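Local coordinates for protein heroin esterase (Rhodococcus sp., PDB 1LZL) that hydrolyses ester bonds, probably the acetyl esters of heroin among them, as an esterase of the alpha/beta hydrolase fold, at residues A[206-211]-A[259-263]; A[240-246]-A[269-273]; A[166-170]-A[183-187]. All coordinates share one frame; numbering follows the deposited sequence.

Contact 1 lies nearest the probable active site. Its segment 259-263 holds Asp260, which fits the acid of a Ser-His-Asp triad. Contact 3 lies near the centre of the chain, about 7 Å from it between centres. Contacts 2 and 3 have centres about 12 Å apart and touch each other. Pro240 CG of contact 2 sits 3.6 Å from Gly168 N of contact 3, and the Tyr269 ring also reaches Leu186. The centre of contact 1 is about 21 Å from that of contact 2 and about 20 Å from that of contact 3. Helix 263-275 links contacts 1 and 2, and helix 161-176 of contact 3 follows the likely nucleophile elbow.

Contact 1 of 3, residues A[206-211]-A[259-263]; sequences TPLWHR and LDPLR
Pro261 pushes its ring into the bend of segment 206-211, against Trp209 and His210. Its CG lies 3.5 Å from His210 N, and its CD lies 3.4 Å from Trp209 O. The side chains of Trp209 and Pro261 cross at about a right angle. Indole atom CD1 is the meeting point: it stands 3.8 Å from Pro261 CG, and Leu262 CG is at nearly the same distance. The indole takes up this position with CG anti to the backbone N (chi1 -152°). Trp209 O also accepts from Thr206 OG1, at 2.8 Å, in the carbonyl plane and on a lone pair. This bond ties the two ends of the bend together beside the proline.

Segment 259-263 follows strand 252-257 and leads into helix 263-275. In the alpha/beta hydrolase fold, this position commonly carries the catalytic acid. Asp260 fits that role, since its OD2 is hydrogen-bonded to His290 ND1. Its other oxygen, OD1, caps the turn by accepting from Leu262 N at 2.9 Å. That N-H points almost straight at OD1 (165°) but comes from well above the carboxylate plane. The two bonds together restrict how the carboxylate can rotate. The Trp209 ring also meets the His290 ring, their planes about 30° apart.

Leu259 meets Thr206 mainly through its backbone. Leu259 O lies 3.3 Å from Thr206 CB, and Thr206 CG2 is close by. One water donates to both Leu259 O and Pro207 O, the former at 2.7 Å, and so bridges the two loops.

Contact 2 of 3, residues A[240-246]-A[269-273]; sequences PSRATDL and YALRL
Loop 240-246, on the way to strand 252-257 of the alpha/beta hydrolase fold, packs against residues 269-273 of helix 263-275, which follows that strand. Leu246 is the main hydrophobic plug. Its CG is anti to the carbonyl carbon (chi1 -58°), and the two methyls spread over different partners. CD1 lies 3.6 Å from Arg272 CB. CD2 approaches the Tyr269 ring, 4.0 Å from CE1. Behind the fork, Leu246 CB meets Leu273 CD2.

The guanidinium of Arg272 has an apolar partner over one face and a polar one at its edge. Leu246 CD1 sits over the centre of that face, 3.7 Å above the plane. At the edge is the carbonyl of Ala243. Arg272 NH2 donates to Ala243 O at 2.8 Å, with the oxygen close to the guanidinium plane. The angle at the hydrogen is 152°. NH1 adds a weak bond to the same oxygen. One backbone carbonyl is thus held by both terminal nitrogens. The chain of Arg272 is bent at chi3 (50°), which turns the group toward the loop. Ser241 O is also near, 2.9 Å from Arg272 NH1.

Pro240 begins a short 3-10 turn, 240-242. Its O accepts from Ala243 N and lies 3.5 Å from Tyr269 CE1. Pro240 CB rests near the phenol end of the same ring.

Pro240 and Tyr269 both touch Leu171 on helix 161-176, and Asp245 O accepts from Arg174 on that helix. On the side of the sheet, Leu273 touches Val280 of strand 280-285.

Contact 3 of 3, residues A[166-170]-A[183-187]; sequences AAGTV and FQFLE
The amide of Gln184 has the side chain of Val170 to one side of its plane, with Val170 CG1 3.9 Å from Gln184 CD. The oxygen end of the amide faces the helix surface. Gln184 OE1 lies 3.4 Å from Ala167 CA and 3.5 Å from Val170 CB. The chain reaches this far because CG is anti to the backbone N (chi1 175°) and the rest is extended. Phe185 leaves the strand with its CB directed away from the helix. Glu187 OE1 lies at the edge of its ring, in the ring plane, and Tyr253 meets the ring with the two planes almost parallel.

The buried amide is served at both ends. A water donates to Gln184 OE1 at 2.7 Å and to Ala167 O at 3.0 Å, and so joins strand to helix. NE2 is hydrogen-bonded to Thr252 OG1 on the neighbouring strand. These bonds should fix which end of the amide faces the helix.

Helix 161-176 and strand 183-187 belong to a beta-alpha-beta unit that starts with strand 153-159. The turn before the helix is consistent with the nucleophile elbow of the alpha/beta hydrolase fold. Helix and strand run nearly antiparallel, at 156°, with their axes 9.1 Å apart. The small side chains of Ala166 and Ala167 probably help the helix lie at this distance.

Leu186, two residues on from Gln184, makes the other strand contact with the helix. Its CD2 meets Ala166 CB at 3.8 Å, and its CD1 meets Ala167 CB at 4.1 Å. Val170 also touches Val156 of strand 153-159 and Pro250. Cutting Val170 back to an alanine would probably open a gap beside the Gln184 amide, whose plane would lose the cover of both methyls.

Contact 1 of 3, residues A[206-211]-A[259-263]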
loop_
_atom_site.group_PDB
_atom_site.type_symbol
_atom_site.label_atom_id
_atom_site.label_comp_id
_atom_site.label_asym_id
_atom_site.label_seq_id
_atom_site.Cartn_x
_atom_site.Cartn_y
_atom_site.Cartn_z
ATOM N N THR A 206 11.384 11.046 12.930
ATOM C CA THR A 206 10.280 10.267 13.492
ATOM C C THR A 206 10.479 8.788 13.310
ATOM O O THR A 206 11.369 8.339 12.538
ATOM C CB THR A 206 8.978 10.722 12.790
ATOM O OG1 THR A 206 9.238 11.021 11.391
ATOM C CG2 THR A 206 8.458 11.978 13.463
ATOM N N PRO A 207 9.795 7.909 14.010
ATOM C CA PRO A 207 9.980 6.465 13.922
ATOM C C PRO A 207 9.709 5.922 12.503
ATOM O O PRO A 207 8.721 6.311 11.882
ATOM C CB PRO A 207 8.945 5.954 14.917
ATOM C CG PRO A 207 8.793 7.056 15.929
ATOM C CD PRO A 207 8.798 8.295 15.057
ATOM N N LEU A 208 10.627 5.059 12.060
ATOM C CA LEU A 208 10.612 4.277 10.847
ATOM C C LEU A 208 10.676 5.106 9.587
ATOM O O LEU A 208 11.507 4.838 8.680
ATOM C CB LEU A 208 9.380 3.358 10.859
ATOM C CG LEU A 208 9.418 2.307 11.983
ATOM C CD1 LEU A 208 8.265 1.346 11.768
ATOM C CD2 LEU A 208 10.790 1.653 11.995
ATOM N N TRP A 209 9.815 6.108 9.370
ATOM C CA TRP A 209 9.840 6.960 8.186
ATOM C C TRP A 209 10.055 8.392 8.653
ATOM O O TRP A 209 9.564 8.749 9.726
ATOM C CB TRP A 209 8.563 6.876 7.367
ATOM C CG TRP A 209 8.748 7.146 5.882
ATOM C CD1 TRP A 209 8.215 8.121 5.110
ATOM C CD2 TRP A 209 9.573 6.347 4.997
ATOM N NE1 TRP A 209 8.631 8.011 3.791
ATOM C CE2 TRP A 209 9.461 6.931 3.729
ATOM C CE3 TRP A 209 10.360 5.216 5.245
ATOM C CZ2 TRP A 209 10.144 6.395 2.613
ATOM C CZ3 TRP A 209 11.042 4.693 4.125
ATOM C CH2 TRP A 209 10.931 5.277 2.861
ATOM N N HIS A 210 10.708 9.140 7.792
ATOM C CA HIS A 210 11.189 10.479 8.134
ATOM C C HIS A 210 11.642 11.115 6.846
ATOM O O HIS A 210 11.802 10.438 5.796
ATOM C CB HIS A 210 12.269 10.432 9.213
ATOM C CG HIS A 210 13.384 9.457 8.948
ATOM N ND1 HIS A 210 13.686 8.423 9.813
ATOM C CD2 HIS A 210 14.232 9.367 7.883
ATOM C CE1 HIS A 210 14.696 7.745 9.283
ATOM N NE2 HIS A 210 15.031 8.311 8.138
ATOM N N ARG A 211 11.900 12.420 6.907
ATOM C CA ARG A 211 12.246 13.139 5.699
ATOM C C ARG A 211 13.508 12.565 5.021
ATOM O O ARG A 211 13.491 12.400 3.788
ATOM C CB ARG A 211 12.390 14.610 6.043
ATOM C CG ARG A 211 12.579 15.447 4.766
ATOM C CD ARG A 211 12.806 16.906 5.179
ATOM N NE ARG A 211 13.090 17.655 3.951
ATOM C CZ ARG A 211 12.132 18.109 3.160
ATOM N NH1 ARG A 211 10.840 17.932 3.424
ATOM N NH2 ARG A 211 12.424 18.775 2.049
ATOM N N LEU A 259 2.401 10.881 13.663
ATOM C CA LEU A 259 3.819 11.189 13.640
ATOM C C LEU A 259 4.480 10.643 12.388
ATOM O O LEU A 259 5.697 10.448 12.327
ATOM C CB LEU A 259 4.517 10.635 14.902
ATOM C CG LEU A 259 4.027 11.235 16.219
ATOM C CD1 LEU A 259 4.831 10.670 17.368
ATOM C CD2 LEU A 259 4.147 12.752 16.240
ATOM N N ASP A 260 3.720 10.431 11.318
ATOM C CA ASP A 260 4.215 10.011 10.016
ATOM C C ASP A 260 4.477 11.175 9.103
ATOM O O ASP A 260 3.588 12.051 8.851
ATOM C CB ASP A 260 3.142 9.101 9.410
ATOM C CG ASP A 260 3.513 8.421 8.117
ATOM O OD1 ASP A 260 4.582 8.726 7.537
ATOM O OD2 ASP A 260 2.734 7.541 7.719
ATOM N N PRO A 261 5.639 11.339 8.475
ATOM C CA PRO A 261 5.850 12.421 7.519
ATOM C C PRO A 261 4.836 12.363 6.357
ATOM O O PRO A 261 4.560 13.383 5.738
ATOM C CB PRO A 261 7.233 12.124 6.901
ATOM C CG PRO A 261 7.729 10.923 7.567
ATOM C CD PRO A 261 6.821 10.458 8.653
ATOM N N LEU A 262 4.289 11.211 6.024
ATOM C CA LEU A 262 3.303 11.060 4.944
ATOM C C LEU A 262 1.926 11.545 5.356
ATOM O O LEU A 262 0.993 11.542 4.514
ATOM C CB LEU A 262 3.220 9.576 4.582
ATOM C CG LEU A 262 4.526 8.933 4.073
ATOM C CD1 LEU A 262 4.333 7.449 3.835
ATOM C CD2 LEU A 262 4.986 9.641 2.813
ATOM N N ARG A 263 1.726 11.921 6.615
ATOM C CA ARG A 263 0.360 12.217 7.084
ATOM C C ARG A 263 -0.327 13.276 6.255
ATOM O O ARG A 263 -1.476 13.123 5.808
ATOM C CB ARG A 263 0.494 12.676 8.560
ATOM C CG ARG A 263 -0.843 13.045 9.207
ATOM C CD ARG A 263 -0.502 13.865 10.486
ATOM N NE ARG A 263 -0.067 15.196 10.122
ATOM C CZ ARG A 263 0.700 15.976 10.916
ATOM N NH1 ARG A 263 1.114 15.524 12.097
ATOM N NH2 ARG A 263 1.022 17.186 10.472
HETATM O O HOH W 1 6.527 7.959 11.667
#

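Contact 2 of 3, residues A[240-246]-A[269-273]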
loop_
_atom_site.group_PDB
_atom_site.type_symbol
_atom_site.label_atom_id
_atom_site.label_comp_id
_atom_site.label_asym_id
_atom_site.label_seq_id
_atom_site.Cartn_x
_atom_site.Cartn_y
_atom_site.Cartn_z
ATOM N N PRO A 240 0.723 10.291 -7.329
ATOM C CA PRO A 240 -0.698 10.616 -7.490
ATOM C C PRO A 240 -1.077 11.982 -6.948
ATOM O O PRO A 240 -2.046 12.571 -7.467
ATOM C CB PRO A 240 -1.379 9.474 -6.716
ATOM C CG PRO A 240 -0.433 8.305 -6.947
ATOM C CD PRO A 240 0.934 8.908 -6.801
ATOM N N SER A 241 -0.378 12.526 -5.948
ATOM C CA SER A 241 -0.739 13.869 -5.487
ATOM C C SER A 241 -0.620 14.908 -6.607
ATOM O O SER A 241 -1.264 15.962 -6.488
ATOM C CB SER A 241 0.187 14.266 -4.335
ATOM O OG SER A 241 0.033 13.380 -3.223
ATOM N N ARG A 242 0.189 14.637 -7.625
ATOM C CA ARG A 242 0.282 15.590 -8.768
ATOM C C ARG A 242 -0.914 15.517 -9.682
ATOM O O ARG A 242 -1.073 16.393 -10.567
ATOM C CB ARG A 242 1.580 15.308 -9.521
ATOM C CG ARG A 242 2.819 15.708 -8.715
ATOM C CD ARG A 242 4.051 15.376 -9.543
ATOM N NE ARG A 242 5.330 15.678 -8.917
ATOM C CZ ARG A 242 6.142 16.668 -9.288
ATOM N NH1 ARG A 242 5.797 17.494 -10.276
ATOM N NH2 ARG A 242 7.294 16.850 -8.676
ATOM N N ALA A 243 -1.794 14.536 -9.550
ATOM C CA ALA A 243 -2.949 14.565 -10.453
ATOM C C ALA A 243 -3.924 15.687 -10.152
ATOM O O ALA A 243 -4.206 15.933 -8.995
ATOM C CB ALA A 243 -3.720 13.263 -10.275
ATOM N N THR A 244 -4.474 16.326 -11.163
ATOM C CA THR A 244 -5.419 17.410 -10.981
ATOM C C THR A 244 -6.874 16.982 -11.161
ATOM O O THR A 244 -7.793 17.663 -10.691
ATOM C CB THR A 244 -5.117 18.564 -11.987
ATOM O OG1 THR A 244 -5.107 18.028 -13.311
ATOM C CG2 THR A 244 -3.757 19.145 -11.672
ATOM N N ASP A 245 -7.154 15.876 -11.833
ATOM C CA ASP A 245 -8.531 15.432 -11.984
ATOM C C ASP A 245 -8.700 14.116 -11.218
ATOM O O ASP A 245 -8.223 13.064 -11.655
ATOM C CB ASP A 245 -8.908 15.254 -13.443
ATOM C CG ASP A 245 -10.214 14.488 -13.613
ATOM O OD1 ASP A 245 -11.119 14.660 -12.762
ATOM O OD2 ASP A 245 -10.326 13.707 -14.583
ATOM N N LEU A 246 -9.356 14.219 -10.058
ATOM C CA LEU A 246 -9.650 13.043 -9.251
ATOM C C LEU A 246 -11.086 12.564 -9.391
ATOM O O LEU A 246 -11.538 11.689 -8.660
ATOM C CB LEU A 246 -9.324 13.309 -7.761
ATOM C CG LEU A 246 -7.865 13.706 -7.513
ATOM C CD1 LEU A 246 -7.601 13.955 -6.029
ATOM C CD2 LEU A 246 -6.931 12.620 -8.050
ATOM N N TYR A 269 -4.807 14.323 -0.049
ATOM C CA TYR A 269 -5.359 13.548 -1.186
ATOM C C TYR A 269 -6.790 13.149 -0.909
ATOM O O TYR A 269 -7.679 13.216 -1.769
ATOM C CB TYR A 269 -4.509 12.321 -1.412
ATOM C CG TYR A 269 -4.692 11.615 -2.742
ATOM C CD1 TYR A 269 -4.305 12.242 -3.916
ATOM C CD2 TYR A 269 -5.236 10.315 -2.824
ATOM C CE1 TYR A 269 -4.461 11.606 -5.139
ATOM C CE2 TYR A 269 -5.379 9.662 -4.048
ATOM C CZ TYR A 269 -4.976 10.341 -5.201
ATOM O OH TYR A 269 -5.120 9.709 -6.435
ATOM N N ALA A 270 -7.076 12.708 0.334
ATOM C CA ALA A 270 -8.428 12.341 0.721
ATOM C C ALA A 270 -9.380 13.527 0.568
ATOM O O ALA A 270 -10.514 13.366 0.071
ATOM C CB ALA A 270 -8.463 11.853 2.170
ATOM N N LEU A 271 -8.921 14.698 1.009
ATOM C CA LEU A 271 -9.768 15.891 0.889
ATOM C C LEU A 271 -10.043 16.194 -0.567
ATOM O O LEU A 271 -11.176 16.488 -0.950
ATOM C CB LEU A 271 -9.101 17.063 1.646
ATOM C CG LEU A 271 -9.818 18.403 1.501
ATOM C CD1 LEU A 271 -11.220 18.321 2.086
ATOM C CD2 LEU A 271 -8.978 19.527 2.152
ATOM N N ARG A 272 -9.030 16.121 -1.450
ATOM C CA ARG A 272 -9.261 16.407 -2.854
ATOM C C ARG A 272 -10.122 15.340 -3.490
ATOM O O ARG A 272 -10.950 15.654 -4.361
ATOM C CB ARG A 272 -7.918 16.517 -3.561
ATOM C CG ARG A 272 -7.217 17.807 -3.124
ATOM C CD ARG A 272 -5.762 17.807 -3.600
ATOM N NE ARG A 272 -5.760 17.493 -4.971
ATOM C CZ ARG A 272 -5.237 16.925 -5.996
ATOM N NH1 ARG A 272 -4.125 16.219 -5.905
ATOM N NH2 ARG A 272 -5.894 17.106 -7.139
ATOM N N LEU A 273 -10.016 14.070 -3.087
ATOM C CA LEU A 273 -10.955 13.091 -3.611
ATOM C C LEU A 273 -12.394 13.466 -3.252
ATOM O O LEU A 273 -13.309 13.453 -4.102
ATOM C CB LEU A 273 -10.596 11.702 -3.041
ATOM C CG LEU A 273 -9.384 10.956 -3.565
ATOM C CD1 LEU A 273 -9.091 9.764 -2.639
ATOM C CD2 LEU A 273 -9.570 10.426 -4.987
#

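Contact 3 of 3, residues A[166-170]-A[183-187]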
loop_
_atom_site.group_PDB
_atom_site.type_symbol
_atom_site.label_atom_id
_atom_site.label_comp_id
_atom_site.label_asym_id
_atom_site.label_seq_id
_atom_site.Cartn_x
_atom_site.Cartn_y
_atom_site.Cartn_z
ATOM N N ALA A 166 -0.828 1.660 -5.370
ATOM C CA ALA A 166 -2.278 1.414 -5.518
ATOM C C ALA A 166 -2.963 2.630 -6.120
ATOM O O ALA A 166 -3.743 2.529 -7.082
ATOM C CB ALA A 166 -2.805 1.096 -4.130
ATOM N N ALA A 167 -2.714 3.802 -5.549
ATOM C CA ALA A 167 -3.352 5.034 -6.061
ATOM C C ALA A 167 -2.957 5.278 -7.509
ATOM O O ALA A 167 -3.815 5.695 -8.324
ATOM C CB ALA A 167 -2.984 6.222 -5.191
ATOM N N GLY A 168 -1.719 5.034 -7.903
ATOM C CA GLY A 168 -1.312 5.207 -9.277
ATOM C C GLY A 168 -1.948 4.192 -10.208
ATOM O O GLY A 168 -2.352 4.547 -11.355
ATOM N N THR A 169 -2.038 2.949 -9.736
ATOM C CA THR A 169 -2.720 1.904 -10.484
ATOM C C THR A 169 -4.201 2.235 -10.663
ATOM O O THR A 169 -4.762 1.984 -11.756
ATOM C CB THR A 169 -2.575 0.564 -9.736
ATOM O OG1 THR A 169 -1.151 0.263 -9.732
ATOM C CG2 THR A 169 -3.290 -0.544 -10.487
ATOM N N VAL A 170 -4.846 2.788 -9.660
ATOM C CA VAL A 170 -6.271 3.150 -9.754
ATOM C C VAL A 170 -6.462 4.332 -10.688
ATOM O O VAL A 170 -7.421 4.290 -11.492
ATOM C CB VAL A 170 -6.839 3.396 -8.347
ATOM C CG1 VAL A 170 -8.219 4.082 -8.412
ATOM C CG2 VAL A 170 -6.919 2.080 -7.574
ATOM N N PHE A 183 -13.377 -0.348 -5.403
ATOM C CA PHE A 183 -12.966 0.197 -4.095
ATOM C C PHE A 183 -11.458 0.396 -4.065
ATOM O O PHE A 183 -10.730 -0.416 -4.665
ATOM C CB PHE A 183 -13.401 -0.727 -2.971
ATOM C CG PHE A 183 -13.263 -0.127 -1.568
ATOM C CD1 PHE A 183 -14.053 0.941 -1.171
ATOM C CD2 PHE A 183 -12.338 -0.654 -0.682
ATOM C CE1 PHE A 183 -13.979 1.487 0.109
ATOM C CE2 PHE A 183 -12.256 -0.133 0.604
ATOM C CZ PHE A 183 -13.049 0.938 0.993
ATOM N N GLN A 184 -11.035 1.472 -3.393
ATOM C CA GLN A 184 -9.622 1.826 -3.256
ATOM C C GLN A 184 -9.234 1.914 -1.799
ATOM O O GLN A 184 -9.875 2.669 -1.072
ATOM C CB GLN A 184 -9.407 3.155 -3.996
ATOM C CG GLN A 184 -7.989 3.678 -3.820
ATOM C CD GLN A 184 -7.690 4.916 -4.645
ATOM O OE1 GLN A 184 -6.630 4.984 -5.247
ATOM N NE2 GLN A 184 -8.618 5.881 -4.626
ATOM N N PHE A 185 -8.189 1.204 -1.358
ATOM C CA PHE A 185 -7.834 1.158 0.060
ATOM C C PHE A 185 -6.382 1.621 0.214
ATOM O O PHE A 185 -5.470 0.876 -0.235
ATOM C CB PHE A 185 -8.052 -0.268 0.588
ATOM C CG PHE A 185 -7.728 -0.397 2.060
ATOM C CD1 PHE A 185 -6.442 -0.646 2.544
ATOM C CD2 PHE A 185 -8.748 -0.239 2.983
ATOM C CE1 PHE A 185 -6.199 -0.710 3.898
ATOM C CE2 PHE A 185 -8.497 -0.330 4.344
ATOM C CZ PHE A 185 -7.228 -0.549 4.815
ATOM N N LEU A 186 -6.197 2.766 0.834
ATOM C CA LEU A 186 -4.888 3.389 0.913
ATOM C C LEU A 186 -4.435 3.517 2.351
ATOM O O LEU A 186 -4.997 4.372 3.089
ATOM C CB LEU A 186 -4.935 4.774 0.211
ATOM C CG LEU A 186 -5.437 4.741 -1.243
ATOM C CD1 LEU A 186 -5.408 6.146 -1.831
ATOM C CD2 LEU A 186 -4.619 3.782 -2.123
ATOM N N GLU A 187 -3.469 2.730 2.780
ATOM C CA GLU A 187 -3.037 2.822 4.176
ATOM C C GLU A 187 -1.714 3.552 4.252
ATOM O O GLU A 187 -0.761 3.095 3.586
ATOM C CB GLU A 187 -2.939 1.379 4.711
ATOM C CG GLU A 187 -2.501 1.184 6.129
ATOM C CD GLU A 187 -2.691 -0.264 6.616
ATOM O OE1 GLU A 187 -2.734 -1.206 5.797
ATOM O OE2 GLU A 187 -2.791 -0.392 7.876
HETATM O O HOH W 2 -5.989 7.099 -6.858
#